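Local coordinates for protein LbaCas13a H328A (C2c2) (Lachnospiraceae bacterium NK4A179, PDB 5WLH) that binds CRISPR guide RNA as an RNA-targeting Cas13a nuclease and, once activated by a matching target, probably cleaves RNA preferentially at adenosines, at residues A1115-G1120 with L1292-V1297; R1050-K1055 with I1364-Y1369; V306-Y311 with V383-E388. All blocks are in the same frame, centred on the assembly; numbering follows the deposited sequence.

Overall arrangement
Along the chain, interaction 3 closes before interactions 1 and 2 open. The centres of interactions 1 and 2 are about 14 Å apart, and the two contacts touch: Phe1052 packs on Ala1115 and Leu1118 on Leu1366, and helix 1357-1368 meets helices 1050-1056, 1106-1145 and 1284-1294. Both segments of interaction 1 fall between those of interaction 2, so helix 1357-1368, late in the chain, is brought back to helix 1050-1056, some 300 residues earlier. Interaction 3 joins helices 292-311 and 357-388, its centre 47 and 53 Å from the other two. Interactions 1 and 2 thus form one helical cluster, while interaction 3 belongs to a distant part of the guide-bound protein, its nearest atoms about 33 Å away.

Interaction 1. Residues A1115-G1120 with L1292-V1297; sequences ADELQG and LLQHFV. With nucleotides of chain B.
His1295 gives its NE2 hydrogen to Glu1117 across the gap between helix 1106-1145 and the end of helix 1284-1294. The bond runs from NE2 of His1295 to OE1 of Glu1117 at 2.7 Å and is nearly straight, 170° at the hydrogen. OE1 lies close to the imidazole plane and is met on its syn side, but 31° out of the carboxylate plane; the carboxylate and ring planes are turned 37° apart. The extended chain of Glu1117 beyond CG carries its carboxylate to the ring, which comes from the opposite direction.

The close approach is confined to this polar pair, at a partly exposed surface; at its margin, NE2 of the exposed Gln1294 stays 4.0 Å from OE1 of Glu1117. Firmer packing lies behind, where Leu1118 rests on Leu1288 and Ile1291, and Leu1366 covers it from helix 1357-1368.

His1295 sits where the second helix ends in a Schellman motif, with Phe1296 as the positive-phi residue: Val1297 N reaches Leu1292 O at 3.1 Å, and Phe1296 N bonds to Leu1293 O. The turn leads into strand 1297-1310 and places Phe1296 against the guide RNA, its CE2 3.5 Å from O4' of C40 of chain B. For His1295, the bond to Glu1117 fixes the ring's rotation and calls for a proton on NE2; the carboxylate would probably also raise the basicity of the imidazole.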
# COMPACT_ATOMS: atom_id res chain seq x y z
N ALA A 1115 -6.52 -15.38 -0.86
CA ALA A 1115 -6.34 -15.56 0.58
C ALA A 1115 -4.94 -15.18 1.01
O ALA A 1115 -4.75 -14.51 2.04
CB ALA A 1115 -6.65 -17.01 0.95
N ASP A 1116 -3.93 -15.59 0.25
CA ASP A 1116 -2.56 -15.17 0.55
C ASP A 1116 -2.44 -13.65 0.53
O ASP A 1116 -1.67 -13.07 1.31
CB ASP A 1116 -1.57 -15.77 -0.44
CG ASP A 1116 -1.34 -17.24 -0.21
OD1 ASP A 1116 -1.69 -17.74 0.88
OD2 ASP A 1116 -0.81 -17.88 -1.15
N GLU A 1117 -3.11 -12.99 -0.41
CA GLU A 1117 -3.01 -11.53 -0.45
C GLU A 1117 -3.75 -10.89 0.72
O GLU A 1117 -3.29 -9.89 1.28
CB GLU A 1117 -3.54 -10.97 -1.76
CG GLU A 1117 -2.69 -11.32 -2.95
CD GLU A 1117 -3.36 -10.98 -4.26
OE1 GLU A 1117 -4.36 -10.23 -4.25
OE2 GLU A 1117 -2.87 -11.46 -5.31
N LEU A 1118 -4.91 -11.43 1.09
CA LEU A 1118 -5.59 -10.91 2.28
C LEU A 1118 -4.76 -11.15 3.53
O LEU A 1118 -4.66 -10.27 4.39
CB LEU A 1118 -6.96 -11.56 2.44
CG LEU A 1118 -7.92 -11.22 1.30
CD1 LEU A 1118 -9.14 -12.11 1.41
CD2 LEU A 1118 -8.30 -9.75 1.35
N GLN A 1119 -4.16 -12.34 3.64
CA GLN A 1119 -3.38 -12.66 4.82
C GLN A 1119 -2.08 -11.88 4.82
O GLN A 1119 -1.63 -11.40 5.86
CB GLN A 1119 -3.09 -14.17 4.86
CG GLN A 1119 -2.10 -14.61 5.92
CD GLN A 1119 -2.68 -14.60 7.31
OE1 GLN A 1119 -3.72 -14.01 7.57
NE2 GLN A 1119 -1.98 -15.26 8.24
N GLY A 1120 -1.48 -11.75 3.64
CA GLY A 1120 -0.25 -10.99 3.53
C GLY A 1120 -0.44 -9.53 3.90
O GLY A 1120 0.42 -8.93 4.53
N LEU A 1292 -9.86 -6.96 -3.43
CA LEU A 1292 -10.93 -7.64 -4.16
C LEU A 1292 -11.08 -7.09 -5.58
O LEU A 1292 -11.26 -7.86 -6.53
CB LEU A 1292 -12.24 -7.51 -3.39
CG LEU A 1292 -12.07 -8.17 -2.02
CD1 LEU A 1292 -13.12 -7.64 -1.02
CD2 LEU A 1292 -12.16 -9.68 -2.15
N LEU A 1293 -11.01 -5.77 -5.73
CA LEU A 1293 -11.15 -5.18 -7.06
C LEU A 1293 -10.01 -5.60 -7.98
O LEU A 1293 -10.22 -5.73 -9.20
CB LEU A 1293 -11.23 -3.66 -6.94
CG LEU A 1293 -11.74 -2.91 -8.18
CD1 LEU A 1293 -13.05 -3.51 -8.61
CD2 LEU A 1293 -11.94 -1.44 -7.85
N GLN A 1294 -8.81 -5.83 -7.43
CA GLN A 1294 -7.71 -6.34 -8.26
C GLN A 1294 -8.08 -7.65 -8.93
O GLN A 1294 -7.54 -7.98 -10.00
CB GLN A 1294 -6.44 -6.57 -7.42
CG GLN A 1294 -5.60 -5.34 -7.26
CD GLN A 1294 -4.65 -5.46 -6.09
OE1 GLN A 1294 -4.45 -4.50 -5.33
NE2 GLN A 1294 -4.05 -6.63 -5.93
N HIS A 1295 -8.97 -8.42 -8.29
CA HIS A 1295 -9.45 -9.67 -8.84
C HIS A 1295 -10.82 -9.51 -9.49
O HIS A 1295 -11.53 -10.51 -9.67
CB HIS A 1295 -9.46 -10.72 -7.73
CG HIS A 1295 -8.09 -10.95 -7.19
ND1 HIS A 1295 -7.22 -11.86 -7.75
CD2 HIS A 1295 -7.38 -10.30 -6.23
CE1 HIS A 1295 -6.06 -11.81 -7.12
NE2 HIS A 1295 -6.14 -10.87 -6.18
N PHE A 1296 -11.16 -8.27 -9.85
CA PHE A 1296 -12.35 -7.89 -10.62
C PHE A 1296 -13.65 -8.12 -9.86
O PHE A 1296 -14.72 -8.26 -10.46
CB PHE A 1296 -12.38 -8.58 -11.98
CG PHE A 1296 -11.14 -8.32 -12.77
CD1 PHE A 1296 -10.90 -7.06 -13.29
CD2 PHE A 1296 -10.18 -9.30 -12.92
CE1 PHE A 1296 -9.73 -6.79 -13.99
CE2 PHE A 1296 -9.02 -9.04 -13.63
CZ PHE A 1296 -8.79 -7.79 -14.16
N VAL A 1297 -13.58 -8.11 -8.53
CA VAL A 1297 -14.74 -8.27 -7.66
C VAL A 1297 -15.01 -6.93 -6.98
O VAL A 1297 -14.14 -6.40 -6.28
CB VAL A 1297 -14.50 -9.38 -6.62
CG1 VAL A 1297 -15.71 -9.52 -5.68
CG2 VAL A 1297 -14.21 -10.69 -7.33
P C B 40 -9.24 -13.24 -17.33
OP1 C B 40 -10.56 -13.36 -16.64
OP2 C B 40 -9.16 -13.30 -18.82
O5' C B 40 -8.60 -11.87 -16.88
C5' C B 40 -7.42 -11.43 -17.53
C4' C B 40 -6.88 -10.20 -16.89
O4' C B 40 -6.43 -10.50 -15.55
C3' C B 40 -5.66 -9.62 -17.59
O3' C B 40 -6.05 -8.81 -18.69
C2' C B 40 -4.96 -8.86 -16.47
O2' C B 40 -5.55 -7.57 -16.31
C1' C B 40 -5.31 -9.70 -15.23
N1 C B 40 -4.21 -10.59 -14.76
C2 C B 40 -3.11 -10.00 -14.11
O2 C B 40 -3.09 -8.76 -14.00
N3 C B 40 -2.11 -10.79 -13.65
C4 C B 40 -2.19 -12.12 -13.79
N4 C B 40 -1.18 -12.87 -13.32
C5 C B 40 -3.30 -12.75 -14.43
C6 C B 40 -4.28 -11.95 -14.89

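Interaction 2. Residues R1050-K1055 with I1364-Y1369; sequences RRFLEK and IRLLFY
Lys1055 NZ donates a hydrogen bond to the phenolic oxygen of Tyr1369, with NZ and OH 3.1 Å apart. The lysine reaches that oxygen by passing over the ring: its CB lies above one face, 4.0 Å from the Tyr1369 centroid and 16° off the ring normal, in a CH-pi contact. CG and CD continue across toward the hydroxyl end, CD coming within 3.5 Å of Tyr1369 CZ. A final bend at chi4 (-59°) brings the ammonium group beside OH, so one side chain holds both the face and the polar end of the tyrosine.

Nearby, NH1 of Arg1365 approaches Lys1055 O to 3.2 Å, while its NH2 forms a salt bridge with Asp1058 just beyond the first helix. Deeper in the interface the character turns apolar. The buried ring of Phe1052 presents its edge to Leu1366, CZ meeting CD1 at 4.0 Å; Ala1115 and Leu1118 of helix 1106-1145 pack against these two residues, respectively.

Tyr1369 is the first residue to leave helical geometry after helix 1357-1368. The contact is a helix-helix interface, apolar on its buried side and polar toward the partly exposed Lys1055 and Tyr1369, tying the end of helix 1357-1368 to the short helix 1050-1056.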
# COMPACT_ATOMS: atom_id res chain seq x y z
N ARG A 1050 -5.55 -26.57 2.83
CA ARG A 1050 -6.48 -27.56 2.28
C ARG A 1050 -7.87 -27.37 2.85
O ARG A 1050 -8.84 -27.25 2.09
CB ARG A 1050 -5.97 -28.97 2.57
CG ARG A 1050 -6.85 -30.08 2.01
CD ARG A 1050 -6.30 -31.44 2.43
NE ARG A 1050 -7.31 -32.49 2.36
CZ ARG A 1050 -7.05 -33.78 2.56
NH1 ARG A 1050 -8.02 -34.68 2.48
NH2 ARG A 1050 -5.82 -34.17 2.85
N ARG A 1051 -7.99 -27.34 4.18
CA ARG A 1051 -9.31 -27.24 4.79
C ARG A 1051 -9.99 -25.94 4.39
O ARG A 1051 -11.20 -25.91 4.16
CB ARG A 1051 -9.19 -27.36 6.31
CG ARG A 1051 -8.63 -28.70 6.78
CD ARG A 1051 -9.22 -29.12 8.11
NE ARG A 1051 -8.84 -28.25 9.21
CZ ARG A 1051 -9.71 -27.62 10.00
NH1 ARG A 1051 -11.01 -27.77 9.81
NH2 ARG A 1051 -9.28 -26.84 10.99
N PHE A 1052 -9.21 -24.87 4.26
CA PHE A 1052 -9.78 -23.60 3.80
C PHE A 1052 -10.36 -23.74 2.40
O PHE A 1052 -11.52 -23.37 2.15
CB PHE A 1052 -8.70 -22.52 3.85
CG PHE A 1052 -9.02 -21.31 3.03
CD1 PHE A 1052 -9.91 -20.36 3.50
CD2 PHE A 1052 -8.40 -21.10 1.80
CE1 PHE A 1052 -10.20 -19.22 2.76
CE2 PHE A 1052 -8.70 -19.97 1.05
CZ PHE A 1052 -9.60 -19.04 1.53
N LEU A 1053 -9.57 -24.28 1.46
CA LEU A 1053 -10.04 -24.41 0.09
C LEU A 1053 -11.29 -25.30 0.02
O LEU A 1053 -12.23 -24.98 -0.71
CB LEU A 1053 -8.94 -24.97 -0.80
CG LEU A 1053 -7.83 -23.96 -1.09
CD1 LEU A 1053 -6.62 -24.67 -1.64
CD2 LEU A 1053 -8.32 -22.89 -2.07
N GLU A 1054 -11.30 -26.40 0.78
CA GLU A 1054 -12.49 -27.25 0.82
C GLU A 1054 -13.70 -26.51 1.38
O GLU A 1054 -14.84 -26.79 0.98
CB GLU A 1054 -12.24 -28.50 1.67
CG GLU A 1054 -11.16 -29.42 1.14
CD GLU A 1054 -10.71 -30.43 2.18
OE1 GLU A 1054 -10.83 -30.14 3.39
OE2 GLU A 1054 -10.25 -31.52 1.80
N LYS A 1055 -13.48 -25.57 2.30
CA LYS A 1055 -14.60 -24.87 2.92
C LYS A 1055 -15.16 -23.76 2.04
O LYS A 1055 -16.31 -23.35 2.25
CB LYS A 1055 -14.17 -24.29 4.27
CG LYS A 1055 -14.15 -25.33 5.40
CD LYS A 1055 -13.32 -24.87 6.59
CE LYS A 1055 -13.02 -26.02 7.53
NZ LYS A 1055 -14.27 -26.64 8.06
N ILE A 1364 -17.33 -14.65 -1.76
CA ILE A 1364 -18.14 -14.37 -0.58
C ILE A 1364 -17.86 -15.38 0.52
O ILE A 1364 -17.73 -15.02 1.70
CB ILE A 1364 -19.63 -14.32 -0.96
CG1 ILE A 1364 -19.93 -13.02 -1.70
CG2 ILE A 1364 -20.50 -14.47 0.27
CD1 ILE A 1364 -21.28 -13.07 -2.49
N ARG A 1365 -17.74 -16.66 0.17
CA ARG A 1365 -17.43 -17.66 1.18
C ARG A 1365 -16.06 -17.41 1.80
O ARG A 1365 -15.86 -17.57 3.00
CB ARG A 1365 -17.48 -19.05 0.58
CG ARG A 1365 -18.87 -19.46 0.08
CD ARG A 1365 -19.01 -20.95 0.28
NE ARG A 1365 -18.88 -21.68 -0.96
CZ ARG A 1365 -18.68 -22.99 -1.03
NH1 ARG A 1365 -18.56 -23.74 0.06
NH2 ARG A 1365 -18.60 -23.56 -2.23
N LEU A 1366 -15.10 -17.04 0.96
CA LEU A 1366 -13.78 -16.68 1.45
C LEU A 1366 -13.86 -15.56 2.47
O LEU A 1366 -13.19 -15.60 3.51
CB LEU A 1366 -12.92 -16.27 0.25
CG LEU A 1366 -11.55 -15.62 0.40
CD1 LEU A 1366 -10.73 -15.99 -0.83
CD2 LEU A 1366 -11.72 -14.13 0.51
N LEU A 1367 -14.66 -14.53 2.19
CA LEU A 1367 -14.72 -13.38 3.08
C LEU A 1367 -15.47 -13.69 4.37
O LEU A 1367 -15.12 -13.17 5.43
CB LEU A 1367 -15.39 -12.21 2.38
CG LEU A 1367 -14.55 -11.61 1.25
CD1 LEU A 1367 -15.42 -10.68 0.43
CD2 LEU A 1367 -13.37 -10.86 1.87
N PHE A 1368 -16.51 -14.53 4.28
CA PHE A 1368 -17.47 -14.66 5.37
C PHE A 1368 -17.28 -15.91 6.21
O PHE A 1368 -17.68 -15.91 7.37
CB PHE A 1368 -18.90 -14.69 4.84
CG PHE A 1368 -19.49 -13.32 4.61
CD1 PHE A 1368 -20.11 -12.64 5.65
CD2 PHE A 1368 -19.39 -12.72 3.38
CE1 PHE A 1368 -20.65 -11.39 5.45
CE2 PHE A 1368 -19.93 -11.45 3.17
CZ PHE A 1368 -20.56 -10.79 4.19
N TYR A 1369 -16.72 -16.98 5.65
CA TYR A 1369 -16.61 -18.23 6.39
C TYR A 1369 -15.97 -18.00 7.76
O TYR A 1369 -14.91 -17.37 7.84
CB TYR A 1369 -15.80 -19.26 5.60
CG TYR A 1369 -15.94 -20.63 6.19
CD1 TYR A 1369 -15.16 -21.03 7.27
CD2 TYR A 1369 -16.91 -21.51 5.72
CE1 TYR A 1369 -15.33 -22.27 7.84
CE2 TYR A 1369 -17.08 -22.76 6.29
CZ TYR A 1369 -16.29 -23.13 7.35
OH TYR A 1369 -16.44 -24.38 7.92

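Interaction 3. Residues V306-Y311 with V383-E388; sequences VVLYFY and VKAVEE
Leu308 turns its CG away from the backbone N (chi1 164°), and a chi2 of 70° spreads its two methyl groups over neighbouring residues of helix 357-388, Ala385 and Val386. On the other side, chi1 of -62° sets Val386 CG1 beside its own backbone N, where it can meet the leucine.

CD1 of Leu308 presses on CB of Ala385 at 3.4 Å, tighter than usual for two carbons. The second branch, CD2, meets CG1 of Val386 at 3.5 Å and also lies 3.8 Å from the Ala385 methyl. Both ends of the leucine fork are thus occupied, with Ala385 CB touched by each. This is apolar helix-to-helix packing between helices 292-311 and 357-388; consistent with the small alanine side chain, the CA atoms of Leu308 and Ala385 lie 7.9 Å apart, the nearest CA pair between the two segments.

All three touching residues are buried, and Ala382 and Tyr394 also pack on Leu308. Polar links flank this apolar patch: Leu308 O accepts a hydrogen bond from Gln381 NE2, and Tyr309 OH bonds to Asn375 OD1. On the exposed side of helix 357-388, Lys384 NZ forms a salt bridge with Glu388 OE2 at 2.6 Å, using the syn lone pair of the carboxylate one turn further on.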
# COMPACT_ATOMS: atom_id res chain seq x y z
N VAL A 306 -11.77 19.98 25.26
CA VAL A 306 -12.76 19.38 24.37
C VAL A 306 -14.16 19.60 24.93
O VAL A 306 -15.10 19.95 24.20
CB VAL A 306 -12.48 17.88 24.18
CG1 VAL A 306 -13.60 17.22 23.36
CG2 VAL A 306 -11.12 17.66 23.53
N VAL A 307 -14.34 19.38 26.23
CA VAL A 307 -15.65 19.58 26.83
C VAL A 307 -16.08 21.04 26.66
O VAL A 307 -17.23 21.32 26.27
CB VAL A 307 -15.65 19.15 28.30
CG1 VAL A 307 -16.94 19.63 29.00
CG2 VAL A 307 -15.48 17.62 28.41
N LEU A 308 -15.17 21.97 26.93
CA LEU A 308 -15.47 23.39 26.75
C LEU A 308 -15.90 23.69 25.32
O LEU A 308 -16.88 24.42 25.09
CB LEU A 308 -14.26 24.24 27.12
CG LEU A 308 -14.33 25.68 26.62
CD1 LEU A 308 -15.39 26.46 27.40
CD2 LEU A 308 -12.97 26.38 26.71
N TYR A 309 -15.17 23.16 24.35
CA TYR A 309 -15.43 23.49 22.96
C TYR A 309 -16.84 23.12 22.55
O TYR A 309 -17.54 23.91 21.90
CB TYR A 309 -14.40 22.79 22.07
CG TYR A 309 -14.35 23.31 20.65
CD1 TYR A 309 -15.24 22.86 19.68
CD2 TYR A 309 -13.40 24.25 20.28
CE1 TYR A 309 -15.16 23.32 18.38
CE2 TYR A 309 -13.33 24.73 18.98
CZ TYR A 309 -14.22 24.27 18.04
OH TYR A 309 -14.13 24.74 16.76
N PHE A 310 -17.28 21.93 22.92
CA PHE A 310 -18.54 21.40 22.42
C PHE A 310 -19.71 21.61 23.37
O PHE A 310 -20.86 21.57 22.92
CB PHE A 310 -18.41 19.91 22.13
CG PHE A 310 -17.55 19.61 20.95
CD1 PHE A 310 -18.05 19.78 19.66
CD2 PHE A 310 -16.23 19.21 21.11
CE1 PHE A 310 -17.24 19.54 18.55
CE2 PHE A 310 -15.43 18.97 20.00
CZ PHE A 310 -15.94 19.12 18.72
N TYR A 311 -19.45 21.79 24.66
CA TYR A 311 -20.53 21.85 25.63
C TYR A 311 -20.57 23.16 26.40
O TYR A 311 -21.50 23.37 27.18
CB TYR A 311 -20.46 20.66 26.60
CG TYR A 311 -20.50 19.35 25.86
CD1 TYR A 311 -21.71 18.80 25.45
CD2 TYR A 311 -19.33 18.68 25.52
CE1 TYR A 311 -21.75 17.59 24.73
CE2 TYR A 311 -19.35 17.48 24.83
CZ TYR A 311 -20.56 16.95 24.43
OH TYR A 311 -20.56 15.76 23.73
N VAL A 383 -12.34 30.08 22.68
CA VAL A 383 -11.24 31.03 22.80
C VAL A 383 -11.53 32.03 23.91
O VAL A 383 -10.67 32.32 24.75
CB VAL A 383 -10.99 31.72 21.44
CG1 VAL A 383 -10.15 32.96 21.62
CG2 VAL A 383 -10.28 30.75 20.45
N LYS A 384 -12.77 32.54 23.96
CA LYS A 384 -13.14 33.48 25.02
C LYS A 384 -13.04 32.83 26.40
O LYS A 384 -12.51 33.43 27.34
CB LYS A 384 -14.55 34.01 24.76
CG LYS A 384 -15.18 34.71 25.96
CD LYS A 384 -16.58 35.22 25.62
CE LYS A 384 -17.19 35.99 26.79
NZ LYS A 384 -16.59 37.34 26.92
N ALA A 385 -13.54 31.60 26.54
CA ALA A 385 -13.55 30.95 27.85
C ALA A 385 -12.14 30.60 28.33
O ALA A 385 -11.85 30.71 29.53
CB ALA A 385 -14.42 29.71 27.81
N VAL A 386 -11.24 30.15 27.44
CA VAL A 386 -9.90 29.83 27.92
C VAL A 386 -9.15 31.10 28.31
O VAL A 386 -8.21 31.04 29.11
CB VAL A 386 -9.05 29.04 26.91
CG1 VAL A 386 -9.68 27.70 26.62
CG2 VAL A 386 -8.80 29.84 25.66
N GLU A 387 -9.54 32.24 27.73
CA GLU A 387 -8.99 33.53 28.12
C GLU A 387 -9.57 34.00 29.46
O GLU A 387 -8.84 34.56 30.29
CB GLU A 387 -9.27 34.57 27.03
CG GLU A 387 -8.45 34.41 25.74
CD GLU A 387 -8.99 35.22 24.55
OE1 GLU A 387 -10.14 35.70 24.60
OE2 GLU A 387 -8.24 35.37 23.56
N GLU A 388 -10.86 33.76 29.69
CA GLU A 388 -11.57 34.37 30.80
C GLU A 388 -11.84 33.44 31.97
O GLU A 388 -11.99 33.92 33.09
CB GLU A 388 -12.92 34.94 30.32
CG GLU A 388 -12.77 35.98 29.25
CD GLU A 388 -14.11 36.47 28.72
OE1 GLU A 388 -15.16 36.17 29.34
OE2 GLU A 388 -14.11 37.16 27.68